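Local coordinates for protein glycoside hydrolase, family 11\:clostridium cellulosome enzyme, dockerin type i\:polysaccharide (Clostridium thermocellum, PDB 2C71) that hydrolyses acetyl esters on xylan as a metal-ion-dependent family 4 esterase, and so takes part in the breakdown of plant cell walls, at residues 9-14 against 25-30; 81-86 against 114-119; 152-157 against 162-167. One frame throughout, in Å; residues are numbered along the deposited sequence.

Contact 1 (9-14 against 25-30); sequences LTFDDG and DKLDKY. With MG (magnesium ion), chain B.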
loop_
_atom_site.group_PDB
_atom_site.type_symbol
_atom_site.label_atom_id
_atom_site.label_comp_id
_atom_site.label_asym_id
_atom_site.label_seq_id
_atom_site.Cartn_x
_atom_site.Cartn_y
_atom_site.Cartn_z
ATOM N N LEU A 9 -4.535 -5.874 2.502
ATOM C CA LEU A 9 -3.353 -5.605 3.236
ATOM C C LEU A 9 -2.437 -4.758 2.314
ATOM O O LEU A 9 -2.146 -5.194 1.183
ATOM C CB LEU A 9 -2.805 -6.985 3.603
ATOM C CG LEU A 9 -1.543 -7.008 4.437
ATOM C CD1 LEU A 9 -1.760 -6.413 5.812
ATOM C CD2 LEU A 9 -1.024 -8.458 4.507
ATOM N N THR A 10 -2.004 -3.559 2.754
ATOM C CA THR A 10 -1.237 -2.653 1.924
ATOM C C THR A 10 -0.011 -2.145 2.698
ATOM O O THR A 10 -0.038 -2.068 3.935
ATOM C CB THR A 10 -2.077 -1.472 1.403
ATOM O OG1 THR A 10 -2.302 -0.528 2.430
ATOM C CG2 THR A 10 -3.409 -1.923 0.781
ATOM N N PHE A 11 1.061 -1.856 1.951
ATOM C CA PHE A 11 2.357 -1.544 2.550
ATOM C C PHE A 11 2.962 -0.333 1.873
ATOM O O PHE A 11 3.167 -0.332 0.666
ATOM C CB PHE A 11 3.315 -2.714 2.375
ATOM C CG PHE A 11 2.874 -3.957 3.086
ATOM C CD1 PHE A 11 3.150 -4.119 4.444
ATOM C CD2 PHE A 11 2.175 -4.970 2.426
ATOM C CE1 PHE A 11 2.696 -5.244 5.134
ATOM C CE2 PHE A 11 1.736 -6.083 3.117
ATOM C CZ PHE A 11 1.992 -6.198 4.450
ATOM N N ASP A 12 3.277 0.692 2.659
ATOM C CA ASP A 12 3.892 1.908 2.132
ATOM C C ASP A 12 5.419 1.877 2.226
ATOM O O ASP A 12 5.984 1.147 3.043
ATOM C CB ASP A 12 3.350 3.141 2.858
ATOM C CG ASP A 12 1.949 3.510 2.411
ATOM O OD1 ASP A 12 1.463 2.920 1.423
ATOM O OD2 ASP A 12 1.333 4.390 3.050
ATOM N N ASP A 13 6.054 2.805 1.519
ATOM C CA ASP A 13 7.351 3.460 1.780
ATOM C C ASP A 13 8.563 2.752 1.176
ATOM O O ASP A 13 9.688 3.272 1.264
ATOM C CB ASP A 13 7.660 3.754 3.258
ATOM C CG ASP A 13 6.908 4.971 3.830
ATOM O OD1 ASP A 13 5.985 5.526 3.182
ATOM O OD2 ASP A 13 7.271 5.358 4.977
ATOM N N GLY A 14 8.339 1.590 0.548
ATOM C CA GLY A 14 9.395 0.860 -0.113
ATOM C C GLY A 14 9.481 1.163 -1.604
ATOM O O GLY A 14 8.904 2.135 -2.083
ATOM N N ASP A 25 8.412 -12.476 2.132
ATOM C CA ASP A 25 8.599 -13.848 2.655
ATOM C C ASP A 25 7.408 -14.278 3.486
ATOM O O ASP A 25 7.011 -15.445 3.409
ATOM C CB ASP A 25 9.879 -13.961 3.430
ATOM C CG ASP A 25 11.143 -13.893 2.572
ATOM O OD1 ASP A 25 11.114 -14.010 1.363
ATOM O OD2 ASP A 25 12.249 -13.807 3.209
ATOM N N LYS A 26 6.858 -13.406 4.348
ATOM C CA LYS A 26 5.660 -13.741 5.121
ATOM C C LYS A 26 4.477 -13.995 4.198
ATOM O O LYS A 26 3.687 -14.917 4.404
ATOM C CB LYS A 26 5.289 -12.627 6.099
ATOM C CG LYS A 26 6.283 -12.345 7.196
ATOM C CD LYS A 26 6.521 -13.505 8.145
ATOM C CE LYS A 26 7.552 -13.146 9.173
ATOM N NZ LYS A 26 7.891 -14.217 10.056
ATOM N N LEU A 27 4.303 -13.144 3.192
ATOM C CA LEU A 27 3.175 -13.304 2.270
ATOM C C LEU A 27 3.296 -14.604 1.500
ATOM O O LEU A 27 2.279 -15.287 1.234
ATOM C CB LEU A 27 3.046 -12.109 1.352
ATOM C CG LEU A 27 2.863 -10.766 2.089
ATOM C CD1 LEU A 27 2.904 -9.620 1.041
ATOM C CD2 LEU A 27 1.615 -10.716 2.909
ATOM N N ASP A 28 4.501 -15.028 1.158
ATOM C CA ASP A 28 4.698 -16.334 0.518
ATOM C C ASP A 28 4.322 -17.449 1.492
ATOM O O ASP A 28 3.694 -18.447 1.088
ATOM C CB ASP A 28 6.169 -16.530 0.074
ATOM C CG ASP A 28 6.602 -15.738 -1.154
ATOM O OD1 ASP A 28 5.735 -15.303 -1.937
ATOM O OD2 ASP A 28 7.856 -15.613 -1.322
ATOM N N LYS A 29 4.760 -17.354 2.744
ATOM C CA LYS A 29 4.483 -18.387 3.737
ATOM C C LYS A 29 3.007 -18.664 3.864
ATOM O O LYS A 29 2.579 -19.814 3.989
ATOM C CB LYS A 29 5.073 -17.969 5.091
ATOM C CG LYS A 29 4.881 -18.888 6.261
ATOM C CD LYS A 29 5.421 -18.089 7.585
ATOM C CE LYS A 29 5.357 -18.858 8.830
ATOM N NZ LYS A 29 5.983 -18.081 9.925
ATOM N N TYR A 30 2.205 -17.604 3.836
ATOM C CA TYR A 30 0.743 -17.704 4.009
ATOM C C TYR A 30 -0.043 -17.704 2.705
ATOM O O TYR A 30 -1.262 -17.788 2.714
ATOM C CB TYR A 30 0.246 -16.566 4.926
ATOM C CG TYR A 30 0.810 -16.660 6.287
ATOM C CD1 TYR A 30 0.421 -17.697 7.092
ATOM C CD2 TYR A 30 1.719 -15.722 6.805
ATOM C CE1 TYR A 30 0.971 -17.845 8.362
ATOM C CE2 TYR A 30 2.251 -15.857 8.075
ATOM C CZ TYR A 30 1.877 -16.927 8.861
ATOM O OH TYR A 30 2.387 -17.129 10.129
HETATM MG MG MG B . 4.627 7.070 3.641
HETATM O O HOH W 1 3.340 5.855 4.658
HETATM O O HOH W 2 5.642 7.395 5.428
HETATM O O HOH W 3 5.723 8.607 2.857
HETATM O O HOH W 4 3.114 8.557 4.189
#

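Contact 2 (81-86 against 114-119); sequences KSIADT and NNVDLV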
loop_
_atom_site.group_PDB
_atom_site.type_symbol
_atom_site.label_atom_id
_atom_site.label_comp_id
_atom_site.label_asym_id
_atom_site.label_seq_id
_atom_site.Cartn_x
_atom_site.Cartn_y
_atom_site.Cartn_z
ATOM N N LYS A 81 4.678 15.913 -11.886
ATOM C CA LYS A 81 6.017 15.354 -12.036
ATOM C C LYS A 81 6.235 14.197 -11.087
ATOM O O LYS A 81 6.781 13.150 -11.454
ATOM C CB LYS A 81 7.085 16.433 -11.848
ATOM C CG LYS A 81 8.481 15.908 -11.921
ATOM C CD LYS A 81 9.516 16.991 -11.841
ATOM C CE LYS A 81 10.923 16.414 -11.862
ATOM N NZ LYS A 81 11.214 15.493 -13.014
ATOM N N SER A 82 5.882 14.410 -9.824
ATOM C CA SER A 82 6.090 13.370 -8.813
ATOM C C SER A 82 5.356 12.087 -9.183
ATOM O O SER A 82 5.895 10.972 -9.091
ATOM C CB SER A 82 5.629 13.902 -7.481
ATOM O OG SER A 82 5.764 12.961 -6.454
ATOM N N ILE A 83 4.087 12.227 -9.564
ATOM C CA ILE A 83 3.273 11.067 -9.891
ATOM C C ILE A 83 3.726 10.385 -11.197
ATOM O O ILE A 83 3.744 9.141 -11.269
ATOM C CB ILE A 83 1.750 11.398 -9.871
ATOM C CG1 ILE A 83 1.168 11.266 -8.422
ATOM C CG2 ILE A 83 0.970 10.476 -10.892
ATOM C CD1 ILE A 83 1.818 12.041 -7.355
ATOM N N ALA A 84 4.044 11.168 -12.248
ATOM C CA ALA A 84 4.444 10.614 -13.551
ATOM C C ALA A 84 5.784 9.933 -13.476
ATOM O O ALA A 84 5.969 8.849 -14.056
ATOM C CB ALA A 84 4.457 11.709 -14.623
ATOM N N ASP A 85 6.727 10.533 -12.775
ATOM C CA ASP A 85 8.058 9.950 -12.701
ATOM C C ASP A 85 8.006 8.605 -11.949
ATOM O O ASP A 85 8.703 7.665 -12.294
ATOM C CB ASP A 85 9.037 10.914 -12.039
ATOM C CG ASP A 85 9.432 12.095 -12.880
ATOM O OD1 ASP A 85 8.992 12.178 -14.055
ATOM O OD2 ASP A 85 10.187 12.963 -12.371
ATOM N N THR A 86 7.146 8.531 -10.935
ATOM C CA THR A 86 6.941 7.277 -10.177
ATOM C C THR A 86 6.312 6.194 -11.062
ATOM O O THR A 86 6.752 5.054 -11.101
ATOM C CB THR A 86 6.172 7.564 -8.902
ATOM O OG1 THR A 86 6.904 8.512 -8.092
ATOM C CG2 THR A 86 5.954 6.303 -8.081
ATOM N N ASN A 114 -7.324 17.140 -7.949
ATOM C CA ASN A 114 -7.502 17.628 -9.329
ATOM C C ASN A 114 -6.407 17.197 -10.246
ATOM O O ASN A 114 -6.579 17.234 -11.461
ATOM C CB ASN A 114 -7.578 19.159 -9.435
ATOM C CG ASN A 114 -8.333 19.621 -10.649
ATOM O OD1 ASN A 114 -9.375 19.076 -10.972
ATOM N ND2 ASN A 114 -7.784 20.602 -11.347
ATOM N N ASN A 115 -5.219 16.896 -9.697
ATOM C CA ASN A 115 -4.036 16.688 -10.518
ATOM C C ASN A 115 -3.482 15.273 -10.463
ATOM O O ASN A 115 -2.397 15.034 -11.014
ATOM C CB ASN A 115 -2.987 17.742 -10.159
ATOM C CG ASN A 115 -3.360 19.097 -10.697
ATOM O OD1 ASN A 115 -3.232 19.351 -11.908
ATOM N ND2 ASN A 115 -3.876 19.928 -9.834
ATOM N N VAL A 116 -4.203 14.350 -9.841
ATOM C CA VAL A 116 -3.826 12.935 -9.800
ATOM C C VAL A 116 -5.021 12.100 -10.306
ATOM O O VAL A 116 -6.063 12.018 -9.663
ATOM C CB VAL A 116 -3.413 12.499 -8.397
ATOM C CG1 VAL A 116 -2.961 11.007 -8.413
ATOM C CG2 VAL A 116 -2.309 13.369 -7.787
ATOM N N ASP A 117 -4.825 11.478 -11.471
ATOM C CA ASP A 117 -5.831 10.627 -12.113
ATOM C C ASP A 117 -5.671 9.160 -11.712
ATOM O O ASP A 117 -5.533 8.272 -12.554
ATOM C CB ASP A 117 -5.761 10.768 -13.634
ATOM C CG ASP A 117 -7.008 10.255 -14.325
ATOM O OD1 ASP A 117 -8.112 10.421 -13.764
ATOM O OD2 ASP A 117 -6.887 9.685 -15.429
ATOM N N LEU A 118 -5.696 8.939 -10.406
ATOM C CA LEU A 118 -5.616 7.632 -9.764
ATOM C C LEU A 118 -6.621 7.605 -8.643
ATOM O O LEU A 118 -7.031 8.667 -8.151
ATOM C CB LEU A 118 -4.190 7.402 -9.143
ATOM C CG LEU A 118 -3.023 7.382 -10.143
ATOM C CD1 LEU A 118 -1.678 7.463 -9.463
ATOM C CD2 LEU A 118 -3.043 6.133 -11.073
ATOM N N VAL A 119 -7.046 6.399 -8.227
ATOM C CA VAL A 119 -7.969 6.274 -7.092
ATOM C C VAL A 119 -7.167 6.459 -5.792
ATOM O O VAL A 119 -6.145 5.794 -5.604
ATOM C CB VAL A 119 -8.693 4.942 -7.134
ATOM C CG1 VAL A 119 -9.487 4.732 -5.857
ATOM C CG2 VAL A 119 -9.628 4.889 -8.374
#

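Contact 3 (152-157 against 162-167); sequences ILLHDV and HPTPEA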
loop_
_atom_site.group_PDB
_atom_site.type_symbol
_atom_site.label_atom_id
_atom_site.label_comp_id
_atom_site.label_asym_id
_atom_site.label_seq_id
_atom_site.Cartn_x
_atom_site.Cartn_y
_atom_site.Cartn_z
ATOM N N ILE A 152 -6.071 -1.961 4.960
ATOM C CA ILE A 152 -5.139 -1.918 6.098
ATOM C C ILE A 152 -3.863 -1.234 5.630
ATOM O O ILE A 152 -3.239 -1.684 4.659
ATOM C CB ILE A 152 -4.782 -3.343 6.552
ATOM C CG1 ILE A 152 -6.025 -4.171 6.937
ATOM C CG2 ILE A 152 -3.793 -3.270 7.715
ATOM C CD1 ILE A 152 -5.758 -5.628 7.034
ATOM N N LEU A 153 -3.480 -0.144 6.279
ATOM C CA LEU A 153 -2.286 0.651 5.962
ATOM C C LEU A 153 -1.170 0.242 6.942
ATOM O O LEU A 153 -1.215 0.580 8.136
ATOM C CB LEU A 153 -2.586 2.117 6.031
ATOM C CG LEU A 153 -1.488 3.076 5.525
ATOM C CD1 LEU A 153 -2.068 4.488 5.453
ATOM C CD2 LEU A 153 -0.202 3.074 6.319
ATOM N N LEU A 154 -0.181 -0.513 6.448
ATOM C CA LEU A 154 1.056 -0.829 7.125
ATOM C C LEU A 154 2.225 -0.270 6.322
ATOM O O LEU A 154 2.060 0.241 5.225
ATOM C CB LEU A 154 1.183 -2.359 7.331
ATOM C CG LEU A 154 0.149 -2.963 8.261
ATOM C CD1 LEU A 154 0.233 -4.502 8.201
ATOM C CD2 LEU A 154 0.360 -2.462 9.727
ATOM N N HIS A 155 3.427 -0.386 6.890
ATOM C CA HIS A 155 4.658 0.031 6.199
ATOM C C HIS A 155 5.543 -1.191 6.039
ATOM O O HIS A 155 5.849 -1.886 7.024
ATOM C CB HIS A 155 5.422 1.065 7.046
ATOM C CG HIS A 155 4.673 2.353 7.205
ATOM N ND1 HIS A 155 3.603 2.507 8.059
ATOM C CD2 HIS A 155 4.806 3.534 6.553
ATOM C CE1 HIS A 155 3.116 3.732 7.928
ATOM N NE2 HIS A 155 3.824 4.374 7.012
ATOM N N ASP A 156 6.038 -1.433 4.824
ATOM C CA ASP A 156 7.107 -2.446 4.693
ATOM C C ASP A 156 8.425 -1.867 5.109
ATOM O O ASP A 156 9.314 -2.618 5.546
ATOM C CB ASP A 156 7.163 -3.165 3.364
ATOM C CG ASP A 156 7.203 -2.250 2.161
ATOM O OD1 ASP A 156 6.448 -1.258 2.122
ATOM O OD2 ASP A 156 7.937 -2.643 1.194
ATOM N N VAL A 157 8.625 -0.554 4.986
ATOM C CA VAL A 157 9.904 0.065 5.225
ATOM C C VAL A 157 9.724 1.222 6.221
ATOM O O VAL A 157 8.942 2.139 5.982
ATOM C CB VAL A 157 10.493 0.596 3.886
ATOM C CG1 VAL A 157 11.889 1.163 4.127
ATOM C CG2 VAL A 157 10.584 -0.548 2.853
ATOM N N HIS A 162 11.488 -2.622 13.413
ATOM C CA HIS A 162 10.313 -2.553 12.583
ATOM C C HIS A 162 9.672 -3.946 12.446
ATOM O O HIS A 162 9.751 -4.575 11.380
ATOM C CB HIS A 162 10.625 -1.989 11.194
ATOM C CG HIS A 162 9.381 -1.667 10.435
ATOM N ND1 HIS A 162 8.331 -0.897 10.929
ATOM C CD2 HIS A 162 9.052 -1.989 9.171
ATOM C CE1 HIS A 162 7.403 -0.793 9.985
ATOM N NE2 HIS A 162 7.819 -1.453 8.911
ATOM N N PRO A 163 9.006 -4.415 13.506
ATOM C CA PRO A 163 8.477 -5.795 13.504
ATOM C C PRO A 163 7.133 -5.938 12.799
ATOM O O PRO A 163 6.295 -6.772 13.195
ATOM C CB PRO A 163 8.359 -6.121 14.989
ATOM C CG PRO A 163 8.045 -4.755 15.610
ATOM C CD PRO A 163 8.966 -3.821 14.858
ATOM N N THR A 164 6.913 -5.218 11.703
ATOM C CA THR A 164 5.710 -5.424 10.903
ATOM C C THR A 164 5.638 -6.819 10.256
ATOM O O THR A 164 4.578 -7.447 10.294
ATOM C CB THR A 164 5.496 -4.258 9.971
ATOM O OG1 THR A 164 5.111 -3.129 10.780
ATOM C CG2 THR A 164 4.441 -4.569 8.886
ATOM N N PRO A 165 6.753 -7.356 9.730
ATOM C CA PRO A 165 6.658 -8.747 9.204
ATOM C C PRO A 165 6.161 -9.710 10.288
ATOM O O PRO A 165 5.304 -10.564 10.026
ATOM C CB PRO A 165 8.090 -9.059 8.729
ATOM C CG PRO A 165 8.675 -7.689 8.399
ATOM C CD PRO A 165 8.080 -6.764 9.455
ATOM N N GLU A 166 6.734 -9.597 11.491
ATOM C CA GLU A 166 6.339 -10.482 12.583
ATOM C C GLU A 166 4.875 -10.280 12.979
ATOM O O GLU A 166 4.176 -11.237 13.362
ATOM C CB GLU A 166 7.324 -10.279 13.741
ATOM C CG GLU A 166 8.741 -10.791 13.421
ATOM C CD GLU A 166 9.510 -10.032 12.330
ATOM O OE1 GLU A 166 9.486 -8.776 12.252
ATOM O OE2 GLU A 166 10.159 -10.740 11.523
ATOM N N ALA A 167 4.363 -9.059 12.872
ATOM C CA ALA A 167 2.946 -8.813 13.124
ATOM C C ALA A 167 2.080 -9.643 12.193
ATOM O O ALA A 167 0.974 -10.061 12.567
ATOM C CB ALA A 167 2.629 -7.347 13.005
#

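Contact 1 (9-14 against 25-30)
L27 of the helix 17-30 reaches down to the strand 6-12 and meets L9 and F11, so the interface is entirely apolar. One branch goes to each partner. CD1 of L27 lies 4.3 Å from CE2 of F11, approaching the ring obliquely. The other branch, L27 CD2, comes within 3.8 Å of L9 CD2; L9 is modelled in two conformers, so this methyl-methyl contact is less certain. With CG anti to the backbone N (chi1 -178°), L9 in the conformer described extends toward the helix. Branched leucine tips and a phenylalanine ring fill such a buried helix-on-sheet layer without leaving a polar group to satisfy. L27 also touches F36, while L9 and F11 share L168 of the helix 164-177.

Strand 6-12, helix 17-30 and strand 35-38 form a parallel beta-alpha-beta unit of the NodB-type deacetylase fold, and L27 fastens its helix to the first strand.

Polar and metal interactions gather at the strand's end, far from L27, in the family's TFDD signature. D13 OD1 binds the magnesium ion at 2.1 Å, and H64 and four waters complete six ligands. Carboxylates suit this hard cation. D13 OD2 accepts a 2.6 Å hydrogen bond from one of the metal-bound waters, so the carboxylate both binds the ion and steadies a neighbouring ligand. D12 reaches the metal indirectly: its OD2 accepts from another metal-bound water, 3.0 Å away, while its OD1 forms a salt bridge with R102. Salt bridges tie helix 17-30 to its neighbours: D25 and D28 to R53 of helix 45-56, K26 and K29 to D169 of helix 164-177.

Contact 2 (81-86 against 114-119)
I83 of the helix 76-94 lays its side chain against V116 and L118, which flank an inverse gamma turn centred on D117. This turn lies between the helix 110-115 and the short strand 119-120 of the NodB-type deacetylase domain, and the contact packs the long helix onto it.

The touching surfaces are aliphatic. CG1 of I83 sits 4.1 Å from V116 CG2 and equally far from V116 CG1, so one methylene bears on both branches of the valine, the two side chains crossing at about a right angle. The other branch, I83 CG2, meets L118 CD1 at 4.3 Å. I83 is modelled in two conformers, so the exact distances are less certain. Beta-branched residues suit the place because each presents two carbons close to its backbone; I83 uses CG1 and CG2 for different partners. F101 touches all three residues, and I79, one helical turn before I83, also rests on V116.

Backbone bonding shapes the turn. L118 N gives a weak hydrogen bond to V116 O (3.2 Å), and D117 between them turns its carboxylate away from the helix, as befits an exposed polar residue.

Polar bonds hold the helix itself and tie it to its surroundings. K81 NZ forms a salt bridge with D85 OD2, using the syn lone pair of that oxygen; the lysine runs extended and bends only at its last torsion (chi4 53°). N63 donates to the backbone oxygen of I83 and also touches L118 and T86, a polar link from strand 60-63. S82 OG bonds W66 N, while T86 OG1 turns back to donate to S82 O at 2.8 Å, meeting that carbonyl at a C=O...O angle of 163°.

Contact 3 (152-157 against 162-167)
H162 donates from NE2 to the backbone oxygen of H155, 2.8 Å away, in a fairly straight bond (155° at the hydrogen). The acceptor lies near the imidazole plane, yet the donor stands well above the carbonyl plane of H155, 50° out of it. Histidine suits the place: a flat ring whose N-H can satisfy a backbone carbonyl near the strand's end. The same ring edge brings CD2 to 3.7 Å from D156 O. T164 packs beside this bond, its CG2 3.6 Å from H155 O and 4.2 Å from L154 CB, while its CB covers part of one face of the H162 ring.

In the next shell, D128 ties both segments together, taking OD1 to H155 ND1 and OD2 to T164 OG1; R138 also bonds that hydroxyl. D156, whose CB points away from 162-167, bonds T20 of helix 17-30 through OD2. P163 holds the N-cap position, and P165 stands in the first helical turn, where its lack of an N-H costs nothing.

At its strand's C-terminal end, the side chain of H155 comes within about 4 Å of the magnesium ion at its nearest atom, consistent with the active-site histidine of NodB-type deacetylases.

From the N terminus, strand 6-12 leads to the metal-binding end, and the chain returns along helix 17-30, where contact 1 closes a short loop. Contact 2 closes a longer one, from helix 76-94 through strand 100-101 and helix 110-115 to the turn before strand 119-120. Contact 3 then joins strand 151-155 to the start of helix 164-177 across only four intervening residues. The three loops follow in series, with none nested or crossed. Contacts 1 and 3 touch through neighbouring strands of the parallel sheet, where D12 N probably bonds L154 O, and both approach the metal. Contact 2 lies beyond the chain's centre, about 24 Å from contact 1 between centres.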